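Local coordinates for protein putative succinylglutamate desuccinylase / aspartoacylase (Shewanella amazonensis, PDB 3FMC) that probably acts as a zinc-dependent hydrolase of the succinylglutamate desuccinylase/aspartoacylase family, though its substrate is not established, at residues T150-R153 against L154-L158; L320-L323 against D324-G327; T128-R131 against A132-E136; T328-E331 against L332-L335. All blocks are in the same frame, centred on the assembly; numbering follows the deposited sequence.

Contact 1. Residues T150-R153 against L154-L158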
loop_
_atom_site.group_PDB
_atom_site.type_symbol
_atom_site.label_atom_id
_atom_site.label_comp_id
_atom_site.label_asym_id
_atom_site.label_seq_id
_atom_site.Cartn_x
_atom_site.Cartn_y
_atom_site.Cartn_z
ATOM N N THR C 150 15.228 8.843 -6.358
ATOM C CA THR C 150 14.453 8.501 -7.539
ATOM C C THR C 150 13.655 9.715 -8.015
ATOM O O THR C 150 13.666 10.055 -9.206
ATOM C CB THR C 150 13.539 7.273 -7.222
ATOM O OG1 THR C 150 14.410 6.175 -6.833
ATOM C CG2 THR C 150 12.615 6.912 -8.456
ATOM N N GLY C 151 13.005 10.373 -7.058
ATOM C CA GLY C 151 12.129 11.522 -7.350
ATOM C C GLY C 151 12.943 12.746 -7.734
ATOM O O GLY C 151 12.558 13.492 -8.617
ATOM N N HIS C 152 14.086 12.938 -7.109
ATOM C CA HIS C 152 14.936 14.082 -7.471
ATOM C C HIS C 152 15.481 13.937 -8.883
ATOM O O HIS C 152 15.553 14.943 -9.631
ATOM C CB HIS C 152 16.052 14.267 -6.447
ATOM C CG HIS C 152 16.727 15.600 -6.489
ATOM N ND1 HIS C 152 16.048 16.798 -6.292
ATOM C CD2 HIS C 152 18.038 15.918 -6.596
ATOM C CE1 HIS C 152 16.923 17.790 -6.300
ATOM N NE2 HIS C 152 18.137 17.283 -6.465
ATOM N N ARG C 153 15.858 12.723 -9.281
ATOM C CA ARG C 153 16.361 12.534 -10.629
ATOM C C ARG C 153 15.247 12.897 -11.611
ATOM O O ARG C 153 15.476 13.554 -12.610
ATOM C CB ARG C 153 16.842 11.119 -10.856
ATOM C CG ARG C 153 17.199 10.798 -12.282
ATOM C CD ARG C 153 17.873 9.425 -12.421
ATOM N NE ARG C 153 19.166 9.567 -11.807
ATOM C CZ ARG C 153 20.236 10.037 -12.421
ATOM N NH1 ARG C 153 20.209 10.361 -13.708
ATOM N NH2 ARG C 153 21.344 10.192 -11.723
ATOM N N LEU C 154 14.030 12.453 -11.338
ATOM C CA LEU C 154 12.935 12.790 -12.239
ATOM C C LEU C 154 12.705 14.280 -12.312
ATOM O O LEU C 154 12.659 14.856 -13.408
ATOM C CB LEU C 154 11.641 12.111 -11.790
ATOM C CG LEU C 154 10.325 12.499 -12.473
ATOM C CD1 LEU C 154 10.276 12.089 -13.941
ATOM C CD2 LEU C 154 9.075 11.977 -11.690
ATOM N N ALA C 155 12.543 14.899 -11.154
ATOM C CA ALA C 155 12.223 16.311 -11.078
ATOM C C ALA C 155 13.270 17.192 -11.727
ATOM O O ALA C 155 12.925 18.136 -12.457
ATOM C CB ALA C 155 11.993 16.730 -9.649
ATOM N N VAL C 156 14.540 16.883 -11.472
ATOM C CA VAL C 156 15.646 17.667 -12.002
ATOM C C VAL C 156 15.733 17.504 -13.537
ATOM O O VAL C 156 16.020 18.472 -14.236
ATOM C CB VAL C 156 16.993 17.392 -11.247
ATOM C CG1 VAL C 156 18.129 18.121 -11.918
ATOM C CG2 VAL C 156 16.885 17.788 -9.774
ATOM N N THR C 157 15.390 16.321 -14.059
ATOM C CA THR C 157 15.368 16.082 -15.520
ATOM C C THR C 157 14.254 16.923 -16.172
ATOM O O THR C 157 14.488 17.608 -17.195
ATOM C CB THR C 157 15.240 14.575 -15.858
ATOM O OG1 THR C 157 16.341 13.873 -15.232
ATOM C CG2 THR C 157 15.166 14.319 -17.363
ATOM N N LEU C 158 13.058 16.911 -15.562
ATOM C CA LEU C 158 11.946 17.763 -16.032
ATOM C C LEU C 158 12.303 19.234 -15.957
ATOM O O LEU C 158 12.060 19.989 -16.896
ATOM C CB LEU C 158 10.699 17.513 -15.173
ATOM C CG LEU C 158 10.089 16.099 -15.282
ATOM C CD1 LEU C 158 8.991 15.852 -14.251
ATOM C CD2 LEU C 158 9.573 15.869 -16.667
#
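Thr150, the first residue of helix 150-163, offers its carbonyl to Leu154, with Leu154 N 3.2 Å from Thr150 O. Its hydroxyl turns outward instead, bonding the carbonyl of Gln354 of the second subunit. Gly151 continues the alpha-helical i to i+4 pattern: Ala155 N donates to Gly151 O over 2.9 Å in an almost straight bond, and the methyl of Ala155 lies against the same oxygen.

His152 does more. Besides taking the N-H of Val156 on its carbonyl, it swings its ring forward along the helix (chi1 -163°, CG trans to the backbone N), placing one face against that valine. Val156 CG2 sits 3.5 Å from the centroid of the His152 ring, only 13° off the normal, a clean CH-pi contact over the middle of the face. The ring is also held at both nitrogens, ND1 by the carbonyl of Glu103 and NE2 by the NE of Arg141. Those partners fix its rotation and are consistent with a proton on ND1.

At Arg153 the carbonyl is gripped twice by one residue: Thr157 N lies 3.1 Å and Thr157 OG1 2.8 Å from Arg153 O, reaching it from opposite faces of the carbonyl plane. With OG1 beside its own backbone N (chi1 -57°), the threonine folds its hydroxyl back onto the helix.

Around this turn, Val156 packs on Cys138 and Leu142 of helix 123-142, Leu154 and Thr157 lean on strand 4-13, and Leu158 meets strand 36-40.

Contact 2. Residues L320-L323 against D324-G327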
loop_
_atom_site.group_PDB
_atom_site.type_symbol
_atom_site.label_atom_id
_atom_site.label_comp_id
_atom_site.label_asym_id
_atom_site.label_seq_id
_atom_site.Cartn_x
_atom_site.Cartn_y
_atom_site.Cartn_z
ATOM N N LEU C 320 -21.770 14.092 8.964
ATOM C CA LEU C 320 -20.856 13.134 9.583
ATOM C C LEU C 320 -21.740 12.064 10.267
ATOM O O LEU C 320 -22.435 12.337 11.242
ATOM C CB LEU C 320 -19.913 13.834 10.551
ATOM C CG LEU C 320 -18.796 12.969 11.145
ATOM C CD1 LEU C 320 -17.803 12.573 10.048
ATOM C CD2 LEU C 320 -18.110 13.658 12.327
ATOM N N LEU C 321 -21.673 10.845 9.728
ATOM C CA LEU C 321 -22.492 9.711 10.122
ATOM C C LEU C 321 -21.677 8.723 10.951
ATOM O O LEU C 321 -20.593 8.288 10.549
ATOM C CB LEU C 321 -23.043 9.023 8.877
ATOM C CG LEU C 321 -23.925 7.789 9.063
ATOM C CD1 LEU C 321 -25.285 8.178 9.744
ATOM C CD2 LEU C 321 -24.113 7.048 7.707
ATOM N N ARG C 322 -22.229 8.370 12.104
ATOM C CA ARG C 322 -21.559 7.501 13.084
ATOM C C ARG C 322 -22.492 6.396 13.572
ATOM O O ARG C 322 -23.215 6.548 14.584
ATOM C CB ARG C 322 -21.077 8.368 14.274
ATOM C CG ARG C 322 -19.927 9.359 13.993
ATOM C CD ARG C 322 -18.613 8.669 13.697
ATOM N NE ARG C 322 -18.160 7.958 14.895
ATOM C CZ ARG C 322 -17.256 8.402 15.749
ATOM N NH1 ARG C 322 -16.594 9.515 15.519
ATOM N NH2 ARG C 322 -17.007 7.692 16.852
ATOM N N LEU C 323 -22.445 5.255 12.894
ATOM C CA LEU C 323 -23.301 4.107 13.247
ATOM C C LEU C 323 -22.931 3.459 14.581
ATOM O O LEU C 323 -23.740 2.789 15.196
ATOM C CB LEU C 323 -23.307 3.021 12.170
ATOM C CG LEU C 323 -24.397 3.224 11.106
ATOM C CD1 LEU C 323 -25.787 2.928 11.745
ATOM C CD2 LEU C 323 -24.346 4.592 10.422
ATOM N N ASP C 324 -21.694 3.676 14.998
ATOM C CA ASP C 324 -21.216 3.233 16.309
ATOM C C ASP C 324 -21.824 4.071 17.453
ATOM O O ASP C 324 -21.752 3.700 18.618
ATOM C CB ASP C 324 -19.683 3.286 16.354
ATOM C CG ASP C 324 -19.116 4.676 16.125
ATOM O OD1 ASP C 324 -19.380 5.296 15.068
ATOM O OD2 ASP C 324 -18.329 5.132 16.985
ATOM N N LEU C 325 -22.411 5.207 17.127
ATOM C CA LEU C 325 -23.002 6.118 18.100
ATOM C C LEU C 325 -24.517 6.248 17.911
ATOM O O LEU C 325 -25.115 7.213 18.406
ATOM C CB LEU C 325 -22.360 7.468 17.937
ATOM C CG LEU C 325 -20.835 7.498 18.080
ATOM C CD1 LEU C 325 -20.328 8.919 18.043
ATOM C CD2 LEU C 325 -20.373 6.772 19.380
ATOM N N TYR C 326 -25.132 5.280 17.210
ATOM C CA TYR C 326 -26.548 5.318 16.939
ATOM C C TYR C 326 -27.319 5.383 18.245
ATOM O O TYR C 326 -27.014 4.638 19.172
ATOM C CB TYR C 326 -27.019 4.088 16.200
ATOM C CG TYR C 326 -28.446 4.213 15.767
ATOM C CD1 TYR C 326 -28.773 4.961 14.645
ATOM C CD2 TYR C 326 -29.487 3.609 16.482
ATOM C CE1 TYR C 326 -30.100 5.101 14.225
ATOM C CE2 TYR C 326 -30.835 3.752 16.068
ATOM C CZ TYR C 326 -31.115 4.513 14.949
ATOM O OH TYR C 326 -32.385 4.690 14.494
ATOM N N GLY C 327 -28.364 6.224 18.276
ATOM C CA GLY C 327 -29.185 6.398 19.488
ATOM C C GLY C 327 -28.724 7.537 20.363
ATOM O O GLY C 327 -29.267 7.755 21.428
#
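Arg322 NH2 is held by two carboxylates: Asp324 OD2, 2.9 Å from Arg322 NH2, and Glu13 of the second subunit. Arg322 NE completes the local half of this salt bridge, lying 2.9 Å from Asp324 OD1. The guanidinium therefore meets the aspartate side-on, one nitrogen to each oxygen, both oxygens using their syn lone pairs and the two planes just 7° apart. Bends at chi2 and chi3 curl the arginine round to meet an acid only two residues further on. Within its own chain, Arg322 NH1 bonds Ala298 O.

Leu325 runs alongside the arginine and puts CD1 over one face of the guanidinium, off towards its rim, 3.7 Å from Arg322 NH2. Beneath the side chains the chain makes a beta turn, closed by Leu325 N to Arg322 O at 3.0 Å. A weak bond of 3.5 Å from Tyr326 N to Leu323 O extends the bend.

This turn follows strand 316-321 and faces two other subunits; Tyr326 OH reaches Glu61 of the third. One guanidinium thus balances two acids, probably favouring their charged forms, and joins the turn to the second subunit.

Contact 3. Residues T128-R131 against A132-E136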
loop_
_atom_site.group_PDB
_atom_site.type_symbol
_atom_site.label_atom_id
_atom_site.label_comp_id
_atom_site.label_asym_id
_atom_site.label_seq_id
_atom_site.Cartn_x
_atom_site.Cartn_y
_atom_site.Cartn_z
ATOM N N THR C 128 20.393 35.055 -21.296
ATOM C CA THR C 128 20.935 33.831 -21.866
ATOM C C THR C 128 21.924 33.197 -20.888
ATOM O O THR C 128 21.930 31.980 -20.697
ATOM C CB THR C 128 21.594 34.138 -23.243
ATOM O OG1 THR C 128 20.571 34.573 -24.140
ATOM C CG2 THR C 128 22.297 32.916 -23.828
ATOM N N ALA C 129 22.742 34.028 -20.253
ATOM C CA ALA C 129 23.746 33.539 -19.306
ATOM C C ALA C 129 23.081 32.911 -18.072
ATOM O O ALA C 129 23.554 31.895 -17.544
ATOM C CB ALA C 129 24.671 34.674 -18.887
ATOM N N PHE C 130 21.995 33.531 -17.605
ATOM C CA PHE C 130 21.298 33.074 -16.412
ATOM C C PHE C 130 20.668 31.723 -16.676
ATOM O O PHE C 130 20.794 30.826 -15.842
ATOM C CB PHE C 130 20.251 34.090 -15.933
ATOM C CG PHE C 130 19.751 33.848 -14.537
ATOM C CD1 PHE C 130 20.561 34.084 -13.438
ATOM C CD2 PHE C 130 18.444 33.426 -14.311
ATOM C CE1 PHE C 130 20.092 33.882 -12.147
ATOM C CE2 PHE C 130 17.979 33.252 -13.046
ATOM C CZ PHE C 130 18.816 33.475 -11.954
ATOM N N ARG C 131 20.031 31.593 -17.828
ATOM C CA ARG C 131 19.409 30.363 -18.238
ATOM C C ARG C 131 20.458 29.263 -18.289
ATOM O O ARG C 131 20.212 28.162 -17.833
ATOM C CB ARG C 131 18.752 30.488 -19.605
ATOM C CG ARG C 131 17.906 29.261 -19.973
ATOM C CD ARG C 131 17.076 29.432 -21.224
ATOM N NE ARG C 131 16.642 30.808 -21.396
ATOM C CZ ARG C 131 15.522 31.373 -20.939
ATOM N NH1 ARG C 131 14.608 30.703 -20.255
ATOM N NH2 ARG C 131 15.327 32.660 -21.190
ATOM N N ALA C 132 21.623 29.571 -18.851
ATOM C CA ALA C 132 22.696 28.591 -18.963
ATOM C C ALA C 132 23.165 28.136 -17.594
ATOM O O ALA C 132 23.432 26.946 -17.399
ATOM C CB ALA C 132 23.872 29.154 -19.822
ATOM N N THR C 133 23.245 29.064 -16.640
ATOM C CA THR C 133 23.636 28.748 -15.279
ATOM C C THR C 133 22.626 27.794 -14.640
ATOM O O THR C 133 23.004 26.834 -13.980
ATOM C CB THR C 133 23.760 30.015 -14.419
ATOM O OG1 THR C 133 24.901 30.768 -14.860
ATOM C CG2 THR C 133 23.902 29.690 -12.892
ATOM N N LEU C 134 21.342 28.071 -14.833
ATOM C CA LEU C 134 20.291 27.204 -14.266
ATOM C C LEU C 134 20.365 25.780 -14.845
ATOM O O LEU C 134 20.231 24.820 -14.096
ATOM C CB LEU C 134 18.900 27.792 -14.512
ATOM C CG LEU C 134 18.628 29.197 -13.961
ATOM C CD1 LEU C 134 17.123 29.519 -14.231
ATOM C CD2 LEU C 134 18.976 29.364 -12.485
ATOM N N VAL C 135 20.546 25.676 -16.156
ATOM C CA VAL C 135 20.641 24.406 -16.876
ATOM C C VAL C 135 21.901 23.653 -16.400
ATOM O O VAL C 135 21.880 22.436 -16.111
ATOM C CB VAL C 135 20.627 24.612 -18.395
ATOM C CG1 VAL C 135 20.995 23.325 -19.163
ATOM C CG2 VAL C 135 19.261 25.108 -18.860
ATOM N N GLU C 136 22.981 24.379 -16.220
ATOM C CA GLU C 136 24.219 23.742 -15.762
ATOM C C GLU C 136 24.120 23.252 -14.328
ATOM O O GLU C 136 24.720 22.233 -13.972
ATOM C CB GLU C 136 25.426 24.689 -15.916
ATOM C CG GLU C 136 26.757 24.071 -15.374
ATOM C CD GLU C 136 27.111 22.682 -15.970
ATOM O OE1 GLU C 136 26.701 22.376 -17.115
ATOM O OE2 GLU C 136 27.812 21.904 -15.280
HETATM O O HOH W 1 26.227 31.303 -17.573
#
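Ala129 O is where a turn of the alpha helix 123-142 meets water: water 1 donates to Ala129 O at 2.7 Å and also hydrogen-bonds Thr133 OG1 at 3.1 Å. The same carbonyl takes the helical i to i+4 bond from Thr133 N, 3.0 Å from Ala129 O. Trp114 NE1 is a further partner of the threonine hydroxyl, linking this side of the helix to helix 111-118. The neighbouring backbone bonds, such as Val135 N to Arg131 O at 3.0 Å, keep the turns regular.

Thr128 OG1 bonds Asp124 O, one turn earlier, as well as a glycerol probably left from crystallisation. Arg131, bent at chi3, sends NH1 to the carbonyl of His163, at the end of helix 150-163.

On the buried side, Phe130 swings its ring forward (chi1 -165°) towards Leu134, while Trp218 and Trp114 each meet that ring edge-to-face. Helix 210-227 thus covers this flank, with Leu134 also against Trp218. The leucine crosses the aromatic side chain with both methyls: Leu134 CD1 is 4.0 Å and Leu134 CD2 4.1 Å from Phe130 CE2.

Contact 4. Residues T328-E331 against L332-L335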
loop_
_atom_site.group_PDB
_atom_site.type_symbol
_atom_site.label_atom_id
_atom_site.label_comp_id
_atom_site.label_asym_id
_atom_site.label_seq_id
_atom_site.Cartn_x
_atom_site.Cartn_y
_atom_site.Cartn_z
ATOM N N THR C 328 -27.687 8.249 19.946
ATOM C CA THR C 328 -27.203 9.414 20.658
ATOM C C THR C 328 -27.207 10.556 19.661
ATOM O O THR C 328 -27.286 10.342 18.448
ATOM C CB THR C 328 -25.749 9.214 21.172
ATOM O OG1 THR C 328 -24.838 9.275 20.082
ATOM C CG2 THR C 328 -25.580 7.898 21.874
ATOM N N GLY C 329 -27.006 11.766 20.156
ATOM C CA GLY C 329 -27.007 12.942 19.303
ATOM C C GLY C 329 -25.854 12.978 18.313
ATOM O O GLY C 329 -25.906 13.686 17.330
ATOM N N GLU C 330 -24.822 12.184 18.567
ATOM C CA GLU C 330 -23.643 12.139 17.708
ATOM C C GLU C 330 -23.785 11.177 16.545
ATOM O O GLU C 330 -22.865 11.053 15.738
ATOM C CB GLU C 330 -22.442 11.745 18.568
ATOM C CG GLU C 330 -22.034 12.837 19.543
ATOM C CD GLU C 330 -21.708 14.169 18.833
ATOM O OE1 GLU C 330 -20.738 14.249 18.022
ATOM O OE2 GLU C 330 -22.439 15.153 19.100
ATOM N N GLU C 331 -24.916 10.489 16.450
ATOM C CA GLU C 331 -25.150 9.514 15.342
ATOM C C GLU C 331 -25.047 10.173 13.953
ATOM O O GLU C 331 -24.642 9.531 12.946
ATOM C CB GLU C 331 -26.508 8.807 15.527
ATOM C CG GLU C 331 -27.701 9.705 15.326
ATOM C CD GLU C 331 -29.021 9.098 15.756
ATOM O OE1 GLU C 331 -29.089 7.948 16.264
ATOM O OE2 GLU C 331 -30.012 9.814 15.590
ATOM N N LEU C 332 -25.454 11.439 13.871
ATOM C CA LEU C 332 -25.397 12.186 12.596
ATOM C C LEU C 332 -25.306 13.639 12.950
ATOM O O LEU C 332 -26.223 14.164 13.563
ATOM C CB LEU C 332 -26.642 11.931 11.745
ATOM C CG LEU C 332 -26.764 12.636 10.383
ATOM C CD1 LEU C 332 -25.712 12.139 9.415
ATOM C CD2 LEU C 332 -28.136 12.403 9.769
ATOM N N THR C 333 -24.195 14.276 12.590
ATOM C CA THR C 333 -23.971 15.699 12.876
ATOM C C THR C 333 -23.578 16.449 11.608
ATOM O O THR C 333 -23.192 15.841 10.608
ATOM C CB THR C 333 -22.933 15.865 14.004
ATOM O OG1 THR C 333 -21.701 15.251 13.646
ATOM C CG2 THR C 333 -23.436 15.141 15.286
ATOM N N VAL C 334 -23.675 17.767 11.652
ATOM C CA VAL C 334 -23.325 18.613 10.496
ATOM C C VAL C 334 -22.070 19.360 10.862
ATOM O O VAL C 334 -21.979 19.924 11.941
ATOM C CB VAL C 334 -24.426 19.638 10.170
ATOM C CG1 VAL C 334 -24.027 20.496 9.009
ATOM C CG2 VAL C 334 -25.703 18.915 9.863
ATOM N N LEU C 335 -21.058 19.291 9.999
ATOM C CA LEU C 335 -19.852 20.068 10.191
ATOM C C LEU C 335 -20.001 21.272 9.255
ATOM O O LEU C 335 -20.482 21.142 8.118
ATOM C CB LEU C 335 -18.602 19.285 9.832
ATOM C CG LEU C 335 -18.428 17.908 10.466
ATOM C CD1 LEU C 335 -17.075 17.364 10.091
ATOM C CD2 LEU C 335 -18.595 17.982 11.978
HETATM O O HOH W 2 -21.541 12.542 13.953
#
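The carboxylate of Glu330 lies across the methyl of Thr333, which sits over one face of the group, equally far from both oxygens: Thr333 CG2 is 3.9 Å from Glu330 OE1 and 3.9 Å from Glu330 OE2. A bend at chi2 (-57°) folds the acid over to this position, and its OE1 has a long, weak ion pair with Lys297. The other carboxylate, on Glu331, is taken at its two oxygens by different partners: OE1 accepts from the backbone N of Gly327, and OE2 makes a salt bridge to Lys58 of the third subunit.

Below the Glu330 side chain, Thr333 CG2 also touches the backbone, 3.5 Å from Gly329 O. The methyl is trans to its own carbonyl carbon, while OG1 sits between the backbone N and that carbon (chi1 58°). From there the hydroxyl donates to water 2, 2.7 Å from Thr333 OG1, and the water donates in turn to Glu330 O, also over 2.7 Å. One water thus closes the span between the turn and the start of strand 332-336.

The turn has its own internal bracing. Thr328 OG1 accepts from Glu330 N at 3.3 Å, an ST turn, and Glu331 N bonds Thr328 O at 3.1 Å. This turn forms the second half of the loop between strands 316-321 and 332-336.

With no direct hydrogen bond between 328-331 and 332-335, the polar link between them is the single bridging water, which satisfies Thr333 OG1 and Glu330 O, whereas the nearby acid Glu331 is committed to the loop and to the neighbouring subunit.

Along the chain the order is contact 3, contact 1, contact 2, contact 4. Contacts 3 and 1 lie on successive helices, 123-142 and 150-163, of the catalytic domain, their centres about 18 Å apart and nearest atoms about 7 Å. Contacts 2 and 4 are the two halves of one hairpin loop, centres about 7 Å apart, on neighbouring strands of a small antiparallel sheet; backbone pairs Leu320 with Thr333 and Arg322 with Glu331 join them. Contacts 1 and 2 are about 46 Å apart, centre to centre. Contacts 2 and 3 are about 60 Å apart, centre to centre. The hairpin meets the third subunit through contacts 2 and 4, consistent with a part in holding the four-chain assembly together, while contacts 1 and 2 touch the second.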